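TetR transcriptional regulator (PDB 3QBM) probably binds DNA through an N-terminal helix-turn-helix domain and acts as a dimeric transcriptional regulator of the TetR family. Local coordinates at residues I128-V139 / V152-I162. Numbering follows the deposited sequence. Where two conformers were deposited one is given.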
# COMPACT_ATOMS: atom_id res chain seq x y z
N ILE A 128 -7.38 -0.61 11.08
CA ILE A 128 -6.96 0.78 10.89
C ILE A 128 -7.64 1.65 11.97
O ILE A 128 -7.01 2.51 12.55
CB ILE A 128 -7.27 1.27 9.49
CG1 ILE A 128 -6.36 0.53 8.46
CG2 ILE A 128 -7.12 2.79 9.36
CD1 ILE A 128 -6.89 0.59 7.07
N ASP A 129 -8.92 1.40 12.25
CA ASP A 129 -9.62 2.15 13.30
C ASP A 129 -9.07 1.91 14.70
O ASP A 129 -9.09 2.81 15.52
CB ASP A 129 -11.14 1.96 13.21
CG ASP A 129 -11.74 2.69 12.01
OD1 ASP A 129 -11.05 3.52 11.39
OD2 ASP A 129 -12.91 2.43 11.67
N GLU A 130 -8.53 0.73 14.97
CA GLU A 130 -7.87 0.47 16.27
C GLU A 130 -6.62 1.34 16.37
O GLU A 130 -6.38 1.96 17.41
CB GLU A 130 -7.41 -0.97 16.45
CG GLU A 130 -8.44 -2.05 16.37
CD GLU A 130 -7.78 -3.40 16.57
OE1 GLU A 130 -7.80 -4.23 15.63
OE2 GLU A 130 -7.18 -3.62 17.65
N TRP A 131 -5.80 1.35 15.30
CA TRP A 131 -4.59 2.20 15.28
C TRP A 131 -4.94 3.68 15.48
O TRP A 131 -4.29 4.40 16.23
CB TRP A 131 -3.82 2.05 13.93
CG TRP A 131 -3.28 0.68 13.68
CD1 TRP A 131 -3.01 -0.30 14.62
CD2 TRP A 131 -2.84 0.16 12.43
NE1 TRP A 131 -2.48 -1.40 14.00
CE2 TRP A 131 -2.34 -1.14 12.66
CE3 TRP A 131 -2.80 0.67 11.13
CZ2 TRP A 131 -1.85 -1.95 11.64
CZ3 TRP A 131 -2.33 -0.15 10.10
CH2 TRP A 131 -1.85 -1.45 10.38
N ARG A 132 -5.96 4.15 14.79
CA ARG A 132 -6.42 5.51 14.93
C ARG A 132 -6.88 5.82 16.38
O ARG A 132 -6.55 6.89 16.93
CB ARG A 132 -7.59 5.77 13.96
CG ARG A 132 -7.19 5.80 12.54
CD ARG A 132 -8.36 5.78 11.59
NE ARG A 132 -9.05 7.05 11.50
CZ ARG A 132 -10.17 7.23 10.79
NH1 ARG A 132 -10.74 6.22 10.12
NH2 ARG A 132 -10.70 8.44 10.73
N GLU A 133 -7.64 4.90 16.96
CA GLU A 133 -8.07 5.07 18.36
C GLU A 133 -6.85 5.11 19.32
O GLU A 133 -6.82 5.90 20.25
CB GLU A 133 -9.03 3.97 18.79
CG GLU A 133 -9.70 4.20 20.16
CD GLU A 133 -10.84 5.26 20.14
OE1 GLU A 133 -10.59 6.46 19.84
OE2 GLU A 133 -12.01 4.88 20.45
N THR A 134 -5.87 4.23 19.08
CA THR A 134 -4.61 4.20 19.87
C THR A 134 -3.88 5.53 19.86
O THR A 134 -3.52 6.07 20.91
CB THR A 134 -3.68 3.06 19.37
OG1 THR A 134 -4.30 1.83 19.73
CG2 THR A 134 -2.26 3.11 20.04
N ILE A 135 -3.69 6.05 18.67
CA ILE A 135 -3.00 7.31 18.49
C ILE A 135 -3.86 8.47 19.08
O ILE A 135 -3.32 9.34 19.74
CB ILE A 135 -2.58 7.47 16.98
CG1 ILE A 135 -1.62 6.33 16.59
CG2 ILE A 135 -1.93 8.84 16.71
CD1 ILE A 135 -1.33 6.21 15.09
N ARG A 136 -5.18 8.47 18.87
CA ARG A 136 -6.02 9.52 19.45
C ARG A 136 -5.93 9.52 20.99
O ARG A 136 -5.86 10.57 21.61
CB ARG A 136 -7.47 9.40 18.97
CG ARG A 136 -7.66 9.74 17.49
CD ARG A 136 -9.14 9.88 17.10
NE ARG A 136 -9.95 8.73 17.51
CZ ARG A 136 -10.31 7.74 16.70
NH1 ARG A 136 -9.96 7.75 15.43
NH2 ARG A 136 -11.04 6.75 17.16
N THR A 137 -5.94 8.34 21.58
CA THR A 137 -5.88 8.24 23.04
C THR A 137 -4.57 8.80 23.55
O THR A 137 -4.55 9.53 24.51
CB THR A 137 -6.08 6.79 23.49
OG1 THR A 137 -7.37 6.37 23.04
CG2 THR A 137 -6.05 6.66 25.01
N LEU A 138 -3.48 8.49 22.86
CA LEU A 138 -2.18 9.01 23.24
C LEU A 138 -2.08 10.52 23.09
O LEU A 138 -1.53 11.22 23.96
CB LEU A 138 -1.10 8.30 22.46
CG LEU A 138 -0.84 6.84 22.82
CD1 LEU A 138 -0.03 6.20 21.69
CD2 LEU A 138 -0.08 6.70 24.18
N VAL A 139 -2.64 11.04 21.99
CA VAL A 139 -2.61 12.46 21.80
C VAL A 139 -3.41 13.17 22.88
O VAL A 139 -2.91 14.11 23.47
CB VAL A 139 -3.08 12.86 20.38
CG1 VAL A 139 -3.33 14.39 20.31
CG2 VAL A 139 -2.05 12.35 19.32
N VAL A 152 -2.93 20.03 18.29
CA VAL A 152 -2.71 18.85 17.49
C VAL A 152 -4.00 18.10 17.21
O VAL A 152 -4.75 17.77 18.12
CB VAL A 152 -1.64 17.92 18.12
CG1 VAL A 152 -1.53 16.56 17.34
CG2 VAL A 152 -0.32 18.68 18.20
N ASP A 153 -4.29 17.89 15.93
CA ASP A 153 -5.46 17.10 15.50
C ASP A 153 -5.02 15.62 15.48
O ASP A 153 -4.23 15.22 14.61
CB ASP A 153 -5.91 17.55 14.12
CG ASP A 153 -7.16 16.88 13.67
OD1 ASP A 153 -7.29 15.62 13.80
OD2 ASP A 153 -8.04 17.63 13.16
N ALA A 154 -5.54 14.86 16.43
CA ALA A 154 -5.14 13.47 16.67
C ALA A 154 -5.40 12.58 15.49
O ALA A 154 -4.53 11.84 15.09
CB ALA A 154 -5.82 12.91 17.91
N ASP A 155 -6.59 12.62 14.93
CA ASP A 155 -6.89 11.74 13.82
C ASP A 155 -6.12 12.10 12.56
O ASP A 155 -5.76 11.19 11.80
CB ASP A 155 -8.37 11.68 13.50
CG ASP A 155 -8.71 10.45 12.64
OD1 ASP A 155 -8.45 9.31 13.09
OD2 ASP A 155 -9.23 10.60 11.52
N ARG A 156 -5.85 13.40 12.34
CA ARG A 156 -5.01 13.83 11.20
C ARG A 156 -3.63 13.22 11.35
O ARG A 156 -3.06 12.65 10.40
CB ARG A 156 -4.85 15.36 11.11
CG ARG A 156 -6.01 16.09 10.47
CD ARG A 156 -5.64 17.53 10.05
NE ARG A 156 -6.80 18.15 9.40
CZ ARG A 156 -6.81 19.34 8.82
NH1 ARG A 156 -5.72 20.10 8.81
NH2 ARG A 156 -7.92 19.78 8.27
N LEU A 157 -3.08 13.31 12.56
CA LEU A 157 -1.75 12.73 12.82
C LEU A 157 -1.77 11.21 12.59
O LEU A 157 -0.87 10.63 11.95
CB LEU A 157 -1.29 13.07 14.24
CG LEU A 157 0.06 12.51 14.70
CD1 LEU A 157 1.15 13.03 13.73
CD2 LEU A 157 0.38 12.81 16.19
N ALA A 158 -2.82 10.56 13.08
CA ALA A 158 -2.94 9.10 12.98
C ALA A 158 -2.96 8.65 11.55
O ALA A 158 -2.25 7.72 11.16
CB ALA A 158 -4.19 8.60 13.71
N LEU A 159 -3.79 9.30 10.75
CA LEU A 159 -3.88 8.92 9.35
C LEU A 159 -2.59 9.26 8.61
O LEU A 159 -2.19 8.51 7.73
CB LEU A 159 -5.07 9.58 8.69
CG LEU A 159 -6.45 9.18 9.15
CD1 LEU A 159 -7.47 10.16 8.55
CD2 LEU A 159 -6.82 7.80 8.74
N LEU A 160 -1.91 10.37 8.95
CA LEU A 160 -0.61 10.66 8.31
C LEU A 160 0.42 9.56 8.62
O LEU A 160 1.11 9.04 7.71
CB LEU A 160 -0.07 12.00 8.78
CG LEU A 160 1.35 12.35 8.32
CD1 LEU A 160 1.37 12.57 6.80
CD2 LEU A 160 1.79 13.63 9.08
N ILE A 161 0.54 9.22 9.91
CA ILE A 161 1.43 8.17 10.37
C ILE A 161 1.14 6.85 9.67
O ILE A 161 2.04 6.23 9.15
CB ILE A 161 1.29 7.95 11.89
CG1 ILE A 161 2.01 9.06 12.65
CG2 ILE A 161 1.84 6.56 12.26
CD1 ILE A 161 1.64 9.11 14.18
N ILE A 162 -0.12 6.41 9.66
CA ILE A 162 -0.47 5.13 9.03
C ILE A 162 -0.16 5.09 7.53
O ILE A 162 0.41 4.11 7.04
CB ILE A 162 -1.95 4.76 9.29
CG1 ILE A 162 -2.16 4.57 10.78
CG2 ILE A 162 -2.35 3.48 8.49
CD1 ILE A 162 -3.68 4.59 11.21
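Arg132 and Asp155 meet because the arginine chain bends at chi3 (76°), turning its guanidinium to the flank of helix 154-175 where Asp155 and Leu159 lie, while the aspartate carries CG anti to its own N (chi1 -162°) and brings the carboxylate nearer helix 118-144. The grip is side-on and bidentate: Arg132 NE donates almost straight into the syn lone pair of Asp155 OD1 (2.8 Å), and Arg132 NH2 reaches Asp155 OD2 at 2.7 Å. Both oxygens lie close to the guanidinium plane, although the two flat groups are moderately twisted against each other. Leu159 CD2 lies over one guanidinium face, toward its rim, 3.6 Å from Arg132 NE, so the charged end packs against methyl as well as carboxylate; with Ala158 and Ile162, Asp155 and Leu159 form the hole that receives Arg132 as a knob. One turn on, Arg136 runs alongside Asp155, and its NH1 donates to Asp155 OD1 from above the carboxylate plane (3.2 Å). Arg136 NH2 also binds Glu133 OE1, and a weak bond joins Arg132 NH1 to Asp129, extending the network along helix 118-144.

Beneath these charges the two segments run at 132° to each other, nearer antiparallel than parallel, and the small Ala154 and Ala158 permit close approach. Val139 CB lies 3.7 Å from Ala154 CB, Ile135 CG2 rests on Ala158, and Ile162 CD1 reaches Trp131 CB at 3.7 Å while its CG2 meets the indole edge. Phe87 of helix 80-92 adjoins Trp131, Ile135 and Ile161, placing this apolar layer in the helical core of the TetR-like C-terminal domain, and Leu175 of the second subunit packs on Arg132. With two arginines sharing Asp155, its negative charge is probably well stabilised, and the bidentate pair should restrict rotation of both groups at the border of the hydrophobic interface.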